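Local structure of Lmaj004144AAA protein (Leishmania major, 1Y63) at residues A[11-16]-A[103-108]; A[96-101]-A[146-151]. The protein probably acts as a broad-specificity nucleoside monophosphate kinase of the adenylate kinase family that also hydrolyses ATP and takes part in maturation of the small ribosomal subunit. All blocks are in the same frame, centred on the assembly; numbering follows the deposited sequence.

Interaction 1 of 2, residues A[11-16]-A[103-108]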
ATOM      1  N   ILE A  11       4.870  10.777 -10.632  1.00 20.91           N
ATOM      2  CA  ILE A  11       4.556   9.347 -10.688  1.00 21.63           C
ATOM      3  C   ILE A  11       4.137   8.888  -9.302  1.00 21.00           C
ATOM      4  O   ILE A  11       4.842   9.100  -8.329  1.00 21.13           O
ATOM      5  CB  ILE A  11       5.751   8.512 -11.177  1.00 23.95           C
ATOM      6  CG1 ILE A  11       6.200   8.998 -12.568  1.00 27.82           C
ATOM      7  CG2 ILE A  11       5.395   7.027 -11.193  1.00 23.47           C
ATOM      8  CD1 ILE A  11       5.209   8.706 -13.656  1.00 29.88           C
ATOM      9  N   ASN A  12       2.960   8.271  -9.223  1.00 17.46           N
ATOM     10  CA  ASN A  12       2.399   7.806  -7.945  1.00 18.85           C
ATOM     11  C   ASN A  12       2.227   6.301  -7.962  1.00 18.59           C
ATOM     12  O   ASN A  12       1.658   5.758  -8.892  1.00 18.39           O
ATOM     13  CB  ASN A  12       1.047   8.442  -7.676  1.00 18.97           C
ATOM     14  CG  ASN A  12       1.129   9.931  -7.446  1.00 20.23           C
ATOM     15  OD1 ASN A  12       2.144  10.442  -6.986  1.00 19.88           O
ATOM     16  ND2 ASN A  12       0.045  10.639  -7.760  1.00 19.53           N
ATOM     17  N   ILE A  13       2.718   5.662  -6.911  1.00 16.37           N
ATOM     18  CA  ILE A  13       2.615   4.211  -6.718  1.00 16.29           C
ATOM     19  C   ILE A  13       1.860   3.915  -5.439  1.00 17.59           C
ATOM     20  O   ILE A  13       2.054   4.603  -4.425  1.00 19.28           O
ATOM     21  CB  ILE A  13       4.028   3.593  -6.602  1.00 18.56           C
ATOM     22  CG1 ILE A  13       4.865   3.927  -7.844  1.00 20.59           C
ATOM     23  CG2 ILE A  13       3.948   2.072  -6.336  1.00 21.04           C
ATOM     24  CD1 ILE A  13       6.304   3.517  -7.662  1.00 24.31           C
ATOM     25  N   LEU A  14       0.995   2.898  -5.474  1.00 17.34           N
ATOM     26  CA  LEU A  14       0.353   2.377  -4.284  1.00 17.72           C
ATOM     27  C   LEU A  14       0.922   1.011  -3.991  1.00 18.41           C
ATOM     28  O   LEU A  14       1.010   0.182  -4.875  1.00 20.08           O
ATOM     29  CB  LEU A  14      -1.154   2.260  -4.489  1.00 18.00           C
ATOM     30  CG  LEU A  14      -1.972   1.620  -3.349  1.00 18.75           C
ATOM     31  CD1 LEU A  14      -1.830   2.424  -2.068  1.00 21.18           C
ATOM     32  CD2 LEU A  14      -3.426   1.511  -3.790  1.00 22.27           C
ATOM     33  N   ILE A  15       1.357   0.816  -2.738  1.00 17.40           N
ATOM     34  CA  ILE A  15       1.760  -0.500  -2.221  1.00 17.56           C
ATOM     35  C   ILE A  15       0.677  -0.942  -1.235  1.00 18.90           C
ATOM     36  O   ILE A  15       0.400  -0.262  -0.237  1.00 19.06           O
ATOM     37  CB  ILE A  15       3.133  -0.484  -1.502  1.00 19.46           C
ATOM     38  CG1 ILE A  15       4.209   0.289  -2.284  1.00 20.95           C
ATOM     39  CG2 ILE A  15       3.561  -1.909  -1.196  1.00 20.55           C
ATOM     40  CD1 ILE A  15       4.517  -0.220  -3.637  1.00 26.82           C
ATOM     41  N   THR A  16       0.026  -2.052  -1.544  1.00 17.70           N
ATOM     42  CA  THR A  16      -1.056  -2.553  -0.713  1.00 18.92           C
ATOM     43  C   THR A  16      -0.844  -4.066  -0.454  1.00 19.48           C
ATOM     44  O   THR A  16       0.132  -4.658  -0.937  1.00 18.07           O
ATOM     45  CB  THR A  16      -2.421  -2.216  -1.350  1.00 18.98           C
ATOM     46  OG1 THR A  16      -3.471  -2.494  -0.413  1.00 21.87           O
ATOM     47  CG2 THR A  16      -2.673  -3.033  -2.653  1.00 19.81           C
ATOM     48  N   MET A 103       0.679   2.950 -10.830  1.00 18.72           N
ATOM     49  CA  MET A 103       1.080   1.597 -10.527  1.00 18.79           C
ATOM     50  C   MET A 103       0.484   1.197  -9.177  1.00 19.33           C
ATOM     51  O   MET A 103       0.462   2.011  -8.225  1.00 19.49           O
ATOM     52  CB  MET A 103       2.614   1.479 -10.478  1.00 20.59           C
ATOM     53  CG  MET A 103       3.110   0.084 -10.348  1.00 25.00           C
ATOM     54  SD  MET A 103       4.903   0.089 -10.070  1.00 28.62           S
ATOM     55  CE  MET A 103       5.455   1.191 -11.305  1.00 23.53           C
ATOM     56  N   VAL A 104       0.006  -0.046  -9.081  1.00 18.49           N
ATOM     57  CA  VAL A 104      -0.469  -0.592  -7.809  1.00 16.90           C
ATOM     58  C   VAL A 104       0.240  -1.914  -7.606  1.00 19.82           C
ATOM     59  O   VAL A 104       0.207  -2.764  -8.476  1.00 21.07           O
ATOM     60  CB  VAL A 104      -1.985  -0.800  -7.794  1.00 18.07           C
ATOM     61  CG1 VAL A 104      -2.447  -1.455  -6.508  1.00 18.19           C
ATOM     62  CG2 VAL A 104      -2.678   0.548  -7.982  1.00 21.90           C
ATOM     63  N   VAL A 105       0.947  -2.042  -6.496  1.00 17.43           N
ATOM     64  CA  VAL A 105       1.706  -3.244  -6.192  1.00 18.31           C
ATOM     65  C   VAL A 105       1.035  -3.928  -5.043  1.00 17.67           C
ATOM     66  O   VAL A 105       0.817  -3.313  -3.986  1.00 19.00           O
ATOM     67  CB  VAL A 105       3.146  -2.891  -5.781  1.00 18.27           C
ATOM     68  CG1 VAL A 105       3.930  -4.136  -5.489  1.00 20.20           C
ATOM     69  CG2 VAL A 105       3.822  -2.047  -6.835  1.00 18.53           C
ATOM     70  N   VAL A 106       0.646  -5.191  -5.236  1.00 16.69           N
ATOM     71  CA  VAL A 106       0.019  -5.966  -4.163  1.00 16.64           C
ATOM     72  C   VAL A 106       1.039  -6.994  -3.691  1.00 18.28           C
ATOM     73  O   VAL A 106       1.513  -7.805  -4.493  1.00 18.19           O
ATOM     74  CB  VAL A 106      -1.243  -6.720  -4.660  1.00 16.93           C
ATOM     75  CG1 VAL A 106      -1.876  -7.543  -3.517  1.00 21.10           C
ATOM     76  CG2 VAL A 106      -2.273  -5.816  -5.274  1.00 20.05           C
ATOM     77  N   LEU A 107       1.317  -6.978  -2.380  1.00 18.52           N
ATOM     78  CA  LEU A 107       2.260  -7.886  -1.764  1.00 17.96           C
ATOM     79  C   LEU A 107       1.545  -9.079  -1.146  1.00 19.30           C
ATOM     80  O   LEU A 107       0.503  -8.932  -0.528  1.00 20.03           O
ATOM     81  CB  LEU A 107       3.087  -7.176  -0.692  1.00 18.99           C
ATOM     82  CG  LEU A 107       3.823  -5.899  -1.137  1.00 19.05           C
ATOM     83  CD1 LEU A 107       4.639  -5.299   0.003  1.00 19.91           C
ATOM     84  CD2 LEU A 107       4.666  -6.221  -2.308  1.00 18.34           C
ATOM     85  N   HIS A 108       2.137 -10.254  -1.361  1.00 18.32           N
ATOM     86  CA  HIS A 108       1.732 -11.495  -0.715  1.00 19.28           C
ATOM     87  C   HIS A 108       2.857 -12.059   0.113  1.00 20.67           C
ATOM     88  O   HIS A 108       4.030 -11.803  -0.165  1.00 21.74           O
ATOM     89  CB  HIS A 108       1.321 -12.514  -1.773  1.00 19.14           C
ATOM     90  CG  HIS A 108      -0.043 -12.269  -2.333  1.00 20.89           C
ATOM     91  ND1 HIS A 108      -1.180 -12.340  -1.555  1.00 26.72           N
ATOM     92  CD2 HIS A 108      -0.460 -11.992  -3.586  1.00 26.41           C
ATOM     93  CE1 HIS A 108      -2.240 -12.112  -2.313  1.00 28.17           C
ATOM     94  NE2 HIS A 108      -1.832 -11.915  -3.552  1.00 24.76           N
TER
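I15 reaches V105 by folding back: chi1 of -46° sets CG1 beside the backbone N, and chi2 of -60° turns CD1 onto V105, 3.7 Å from its CB. The other branch, I15 CG2, slants across L107 and meets L107 CD1 at 3.8 Å. In T16, chi1 of -170° leaves CG2 between the backbone N and the carbonyl carbon, where it lies alongside V106 CG2 at 3.8 Å; the same torsion puts OG1 anti to the backbone N, hydrogen-bonded to Y90 O. L14 and V104 run side by side on the face they share with T16 and V106, L14 CD2 standing 4.1 Å from V104 CG1. The two strands are parallel neighbours in the five-stranded sheet of a P-loop NTPase, whose 2-3-1-4-5 order makes 12-16 the central strand, running directly into the phosphate-binding loop. L14 N gives to M103 O and T16 N to V105 O (2.9 Å), while V105 N gives to L14 O (2.8 Å) and L107 N to T16 O (3.0 Å). L14 O and V105 O each also receive a CA-H contact, from V104 and I15 respectively. Helices 23-33 and 161-178 pack over the face of I13, I15, M103 and V105; F101 and Y148 press on L14 from the other.

Interaction 2 of 2, residues A[96-101]-A[146-151]; sequences FPERWF and DAYEDD. With MN (manganese (II) ion), chain F; NA (sodium ion), chain P.
Y148 meets F96 and F101 through the far end of its ring. Its OH comes in at the edge of the F96 ring, in the ring plane, and sits 3.4 Å from F96 CB; the hydroxyl is hydrogen-bonded to S93 O. Y148 CE1 lies 4.0 Å from F101 CD2, and Y148 CD1 meets the aliphatic CG of E98 at 3.9 Å. F96 also touches L14, on the central strand, so the cluster faces the sheet.

Metal binding takes over at the end of E98. With CD anti to CA (chi2 -176°), the extended chain carries its carboxylate past the backbone of A147, and OE2 binds manganese at 2.3 Å. A147 O also belongs to this site, 2.7 Å from the ion. The ion thus gives a shared positive partner to two acceptors, the carboxylate and the carbonyl, that lie close together without a hydrogen bond between them.

Water joins what remains. The other oxygen, E98 OE1, accepts a hydrogen bond from a water 2.6 Å away that in turn accepts from E149 N, and another from a water at 2.7 Å that also donates to E149 OE2. This second water links like charges, probably easing their repulsion: E98 OE1 and E149 OE2 stand 4.3 Å apart, their carboxylate planes turned 79° to each other. A further water lies between F96 O and A147 O.

A147 closes helix 139-147 and Y148 is the first residue to leave it, so the arrangement is a surface metal site at a helix C-terminus, where a backbone carbonyl and a carboxylate share a cation, distinct from the manganese bound by T24 in the nucleotide site.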
ATOM      1  N   PHE A  96      -9.385   4.821  -2.951  1.00 17.95           N
ATOM      2  CA  PHE A  96      -8.661   5.889  -3.635  1.00 18.44           C
ATOM      3  C   PHE A  96      -9.109   6.001  -5.089  1.00 17.88           C
ATOM      4  O   PHE A  96      -9.446   4.987  -5.722  1.00 19.98           O
ATOM      5  CB  PHE A  96      -7.162   5.624  -3.648  1.00 18.99           C
ATOM      6  CG  PHE A  96      -6.537   5.379  -2.291  1.00 17.62           C
ATOM      7  CD1 PHE A  96      -6.667   6.290  -1.262  1.00 18.47           C
ATOM      8  CD2 PHE A  96      -5.788   4.239  -2.057  1.00 17.88           C
ATOM      9  CE1 PHE A  96      -6.064   6.074  -0.036  1.00 18.02           C
ATOM     10  CE2 PHE A  96      -5.197   4.017  -0.815  1.00 19.93           C
ATOM     11  CZ  PHE A  96      -5.327   4.954   0.178  1.00 18.94           C
ATOM     12  N   PRO A  97      -9.079   7.225  -5.635  1.00 18.45           N
ATOM     13  CA  PRO A  97      -9.411   7.415  -7.041  1.00 18.48           C
ATOM     14  C   PRO A  97      -8.328   6.858  -7.946  1.00 19.72           C
ATOM     15  O   PRO A  97      -7.142   7.075  -7.714  1.00 19.79           O
ATOM     16  CB  PRO A  97      -9.521   8.924  -7.188  1.00 19.79           C
ATOM     17  CG  PRO A  97      -8.797   9.489  -6.110  1.00 20.33           C
ATOM     18  CD  PRO A  97      -8.757   8.497  -4.980  1.00 20.03           C
ATOM     19  N   GLU A  98      -8.740   6.188  -9.016  1.00 17.88           N
ATOM     20  CA  GLU A  98      -7.826   5.692 -10.020  1.00 16.58           C
ATOM     21  C   GLU A  98      -6.994   6.801 -10.640  1.00 19.16           C
ATOM     22  O   GLU A  98      -5.874   6.559 -11.050  1.00 20.52           O
ATOM     23  CB  GLU A  98      -8.566   4.917 -11.103  1.00 17.37           C
ATOM     24  CG  GLU A  98      -9.131   3.610 -10.677  1.00 19.56           C
ATOM     25  CD  GLU A  98      -9.753   2.869 -11.851  1.00 19.72           C
ATOM     26  OE1 GLU A  98      -9.009   2.539 -12.794  1.00 20.88           O
ATOM     27  OE2 GLU A  98     -10.989   2.651 -11.837  1.00 18.13           O
ATOM     28  N   ARG A  99      -7.519   8.019 -10.674  1.00 16.89           N
ATOM     29  CA  ARG A  99      -6.798   9.177 -11.168  1.00 16.54           C
ATOM     30  C   ARG A  99      -5.400   9.346 -10.543  1.00 18.22           C
ATOM     31  O   ARG A  99      -4.473   9.858 -11.205  1.00 19.15           O
ATOM     32  CB  ARG A  99      -7.650  10.426 -10.876  1.00 18.04           C
ATOM     33  CG  ARG A  99      -7.001  11.754 -11.190  1.00 21.09           C
ATOM     34  CD  ARG A  99      -7.993  12.876 -11.137  1.00 22.58           C
ATOM     35  NE  ARG A  99      -8.716  12.899  -9.877  1.00 19.89           N
ATOM     36  CZ  ARG A  99      -8.278  13.479  -8.764  1.00 20.29           C
ATOM     37  NH1 ARG A  99      -7.110  14.116  -8.743  1.00 19.99           N
ATOM     38  NH2 ARG A  99      -8.996  13.403  -7.659  1.00 20.34           N
ATOM     39  N   TRP A 100      -5.271   8.980  -9.273  1.00 18.32           N
ATOM     40  CA  TRP A 100      -4.020   9.236  -8.533  1.00 18.76           C
ATOM     41  C   TRP A 100      -2.877   8.348  -8.952  1.00 19.14           C
ATOM     42  O   TRP A 100      -1.729   8.786  -8.917  1.00 22.20           O
ATOM     43  CB  TRP A 100      -4.231   9.027  -7.050  1.00 18.32           C
ATOM     44  CG  TRP A 100      -5.007  10.090  -6.325  1.00 17.39           C
ATOM     45  CD1 TRP A 100      -5.474  11.270  -6.813  1.00 20.05           C
ATOM     46  CD2 TRP A 100      -5.388  10.041  -4.953  1.00 17.82           C
ATOM     47  NE1 TRP A 100      -6.117  11.969  -5.821  1.00 22.92           N
ATOM     48  CE2 TRP A 100      -6.071  11.237  -4.667  1.00 20.49           C
ATOM     49  CE3 TRP A 100      -5.183   9.108  -3.924  1.00 21.55           C
ATOM     50  CZ2 TRP A 100      -6.576  11.510  -3.413  1.00 21.09           C
ATOM     51  CZ3 TRP A 100      -5.677   9.391  -2.679  1.00 21.88           C
ATOM     52  CH2 TRP A 100      -6.367  10.558  -2.432  1.00 20.86           C
ATOM     53  N   PHE A 101      -3.158   7.095  -9.332  1.00 18.98           N
ATOM     54  CA  PHE A 101      -2.104   6.071  -9.367  1.00 19.79           C
ATOM     55  C   PHE A 101      -1.706   5.585 -10.751  1.00 20.26           C
ATOM     56  O   PHE A 101      -2.562   5.322 -11.613  1.00 21.11           O
ATOM     57  CB  PHE A 101      -2.474   4.872  -8.475  1.00 17.72           C
ATOM     58  CG  PHE A 101      -2.479   5.215  -7.007  1.00 18.25           C
ATOM     59  CD1 PHE A 101      -1.300   5.601  -6.392  1.00 18.47           C
ATOM     60  CD2 PHE A 101      -3.634   5.214  -6.272  1.00 19.94           C
ATOM     61  CE1 PHE A 101      -1.265   5.949  -5.084  1.00 18.80           C
ATOM     62  CE2 PHE A 101      -3.607   5.566  -4.930  1.00 20.00           C
ATOM     63  CZ  PHE A 101      -2.413   5.906  -4.336  1.00 19.06           C
ATOM     64  N   ASP A 146     -10.145  -5.317  -8.478  1.00 22.27           N
ATOM     65  CA  ASP A 146     -11.482  -4.808  -8.789  1.00 23.83           C
ATOM     66  C   ASP A 146     -11.516  -3.299  -8.998  1.00 26.95           C
ATOM     67  O   ASP A 146     -12.394  -2.797  -9.704  1.00 33.20           O
ATOM     68  CB  ASP A 146     -12.490  -5.182  -7.705  1.00 26.87           C
ATOM     69  CG  ASP A 146     -12.971  -6.606  -7.822  1.00 35.64           C
ATOM     70  OD1 ASP A 146     -12.868  -7.188  -8.924  1.00 38.18           O
ATOM     71  OD2 ASP A 146     -13.454  -7.149  -6.804  1.00 41.68           O
ATOM     72  N   ALA A 147     -10.565  -2.591  -8.419  1.00 20.56           N
ATOM     73  CA  ALA A 147     -10.547  -1.134  -8.380  1.00 22.18           C
ATOM     74  C   ALA A 147      -9.659  -0.420  -9.363  1.00 24.99           C
ATOM     75  O   ALA A 147      -9.835   0.785  -9.548  1.00 32.17           O
ATOM     76  CB  ALA A 147     -10.198  -0.679  -7.004  1.00 22.95           C
ATOM     77  N   TYR A 148      -8.686  -1.099  -9.964  1.00 18.91           N
ATOM     78  CA  TYR A 148      -7.719  -0.455 -10.832  1.00 18.69           C
ATOM     79  C   TYR A 148      -7.634  -1.261 -12.105  1.00 21.18           C
ATOM     80  O   TYR A 148      -8.059  -2.417 -12.150  1.00 19.77           O
ATOM     81  CB  TYR A 148      -6.333  -0.407 -10.139  1.00 18.98           C
ATOM     82  CG  TYR A 148      -6.368   0.430  -8.877  1.00 17.62           C
ATOM     83  CD1 TYR A 148      -6.111   1.782  -8.936  1.00 18.91           C
ATOM     84  CD2 TYR A 148      -6.648  -0.136  -7.644  1.00 19.19           C
ATOM     85  CE1 TYR A 148      -6.194   2.574  -7.814  1.00 18.50           C
ATOM     86  CE2 TYR A 148      -6.730   0.652  -6.505  1.00 20.83           C
ATOM     87  CZ  TYR A 148      -6.481   2.004  -6.613  1.00 16.72           C
ATOM     88  OH  TYR A 148      -6.574   2.798  -5.493  1.00 19.02           O
ATOM     89  N   GLU A 149      -7.063  -0.647 -13.129  1.00 20.50           N
ATOM     90  CA  GLU A 149      -6.903  -1.298 -14.419  1.00 19.29           C
ATOM     91  C   GLU A 149      -5.854  -2.403 -14.334  1.00 20.67           C
ATOM     92  O   GLU A 149      -4.782  -2.239 -13.746  1.00 19.89           O
ATOM     93  CB  GLU A 149      -6.545  -0.244 -15.470  1.00 18.98           C
ATOM     94  CG  GLU A 149      -7.673   0.795 -15.670  1.00 19.95           C
ATOM     95  CD  GLU A 149      -7.579   1.571 -16.948  1.00 19.49           C
ATOM     96  OE1 GLU A 149      -7.494   0.925 -18.011  1.00 21.61           O
ATOM     97  OE2 GLU A 149      -7.619   2.823 -16.904  1.00 21.77           O
ATOM     98  N   ASP A 150      -6.169  -3.546 -14.931  1.00 23.65           N
ATOM     99  CA  ASP A 150      -5.350  -4.728 -14.736  1.00 26.83           C
ATOM    100  C   ASP A 150      -3.898  -4.489 -15.155  1.00 23.52           C
ATOM    101  O   ASP A 150      -2.971  -4.980 -14.498  1.00 26.38           O
ATOM    102  CB  ASP A 150      -5.987  -5.928 -15.458  1.00 31.58           C
ATOM    103  CG  ASP A 150      -7.323  -6.363 -14.801  1.00 38.23           C
ATOM    104  OD1 ASP A 150      -7.561  -6.005 -13.613  1.00 46.16           O
ATOM    105  OD2 ASP A 150      -8.140  -7.057 -15.457  1.00 41.99           O
ATOM    106  N   ASP A 151      -3.687  -3.672 -16.177  1.00 21.73           N
ATOM    107  CA  ASP A 151      -2.349  -3.431 -16.702  1.00 24.14           C
ATOM    108  C   ASP A 151      -1.430  -2.651 -15.753  1.00 25.29           C
ATOM    109  O   ASP A 151      -0.225  -2.686 -15.945  1.00 28.85           O
ATOM    110  CB  ASP A 151      -2.408  -2.741 -18.063  1.00 26.90           C
ATOM    111  CG  ASP A 151      -2.894  -3.664 -19.171  0.50 28.95           C
ATOM    112  OD1 ASP A 151      -3.030  -4.885 -18.939  0.50 28.41           O
ATOM    113  OD2 ASP A 151      -3.135  -3.159 -20.280  0.50 32.65           O
TER
HETATM  114 MN    MN F 353     -12.312   1.527 -10.321  0.50 12.34          MN
HETATM  115 NA    NA P 502     -15.293  -8.696  -8.753  1.00 45.98          NA
HETATM  116  O   HOH W   1     -10.092   2.934  -7.346  1.00 24.08           O
HETATM  117  O   HOH W   2      -6.388   2.200 -12.739  1.00 16.13           O
HETATM  118  O   HOH W   3      -8.978   4.221 -14.931  1.00 17.11           O
HETATM  119  O   HOH W   4     -12.300   2.415  -9.393  0.25 11.50           O

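How the interactions relate
Interaction 1 is buried core, two neighbouring strands zipped by backbone hydrogen bonds and aliphatic packing; interaction 2 lies further out, between the loop leading into strand 103-108 and the end of helix 139-147, and is only partly buried. Its aromatic side is the seam between them: V104 CG2 packs on Y148 CD1 at 3.8 Å, F101 rests against I13 O and L14 N, and N12 ND2 probably bonds to W100 O. Chemistry follows depth, from branched apolar side chains in the sheet, through aromatic rings, to carboxylates, waters and manganese at the surface. The segments alternate along the chain, 96-101 shortly preceding 103-108.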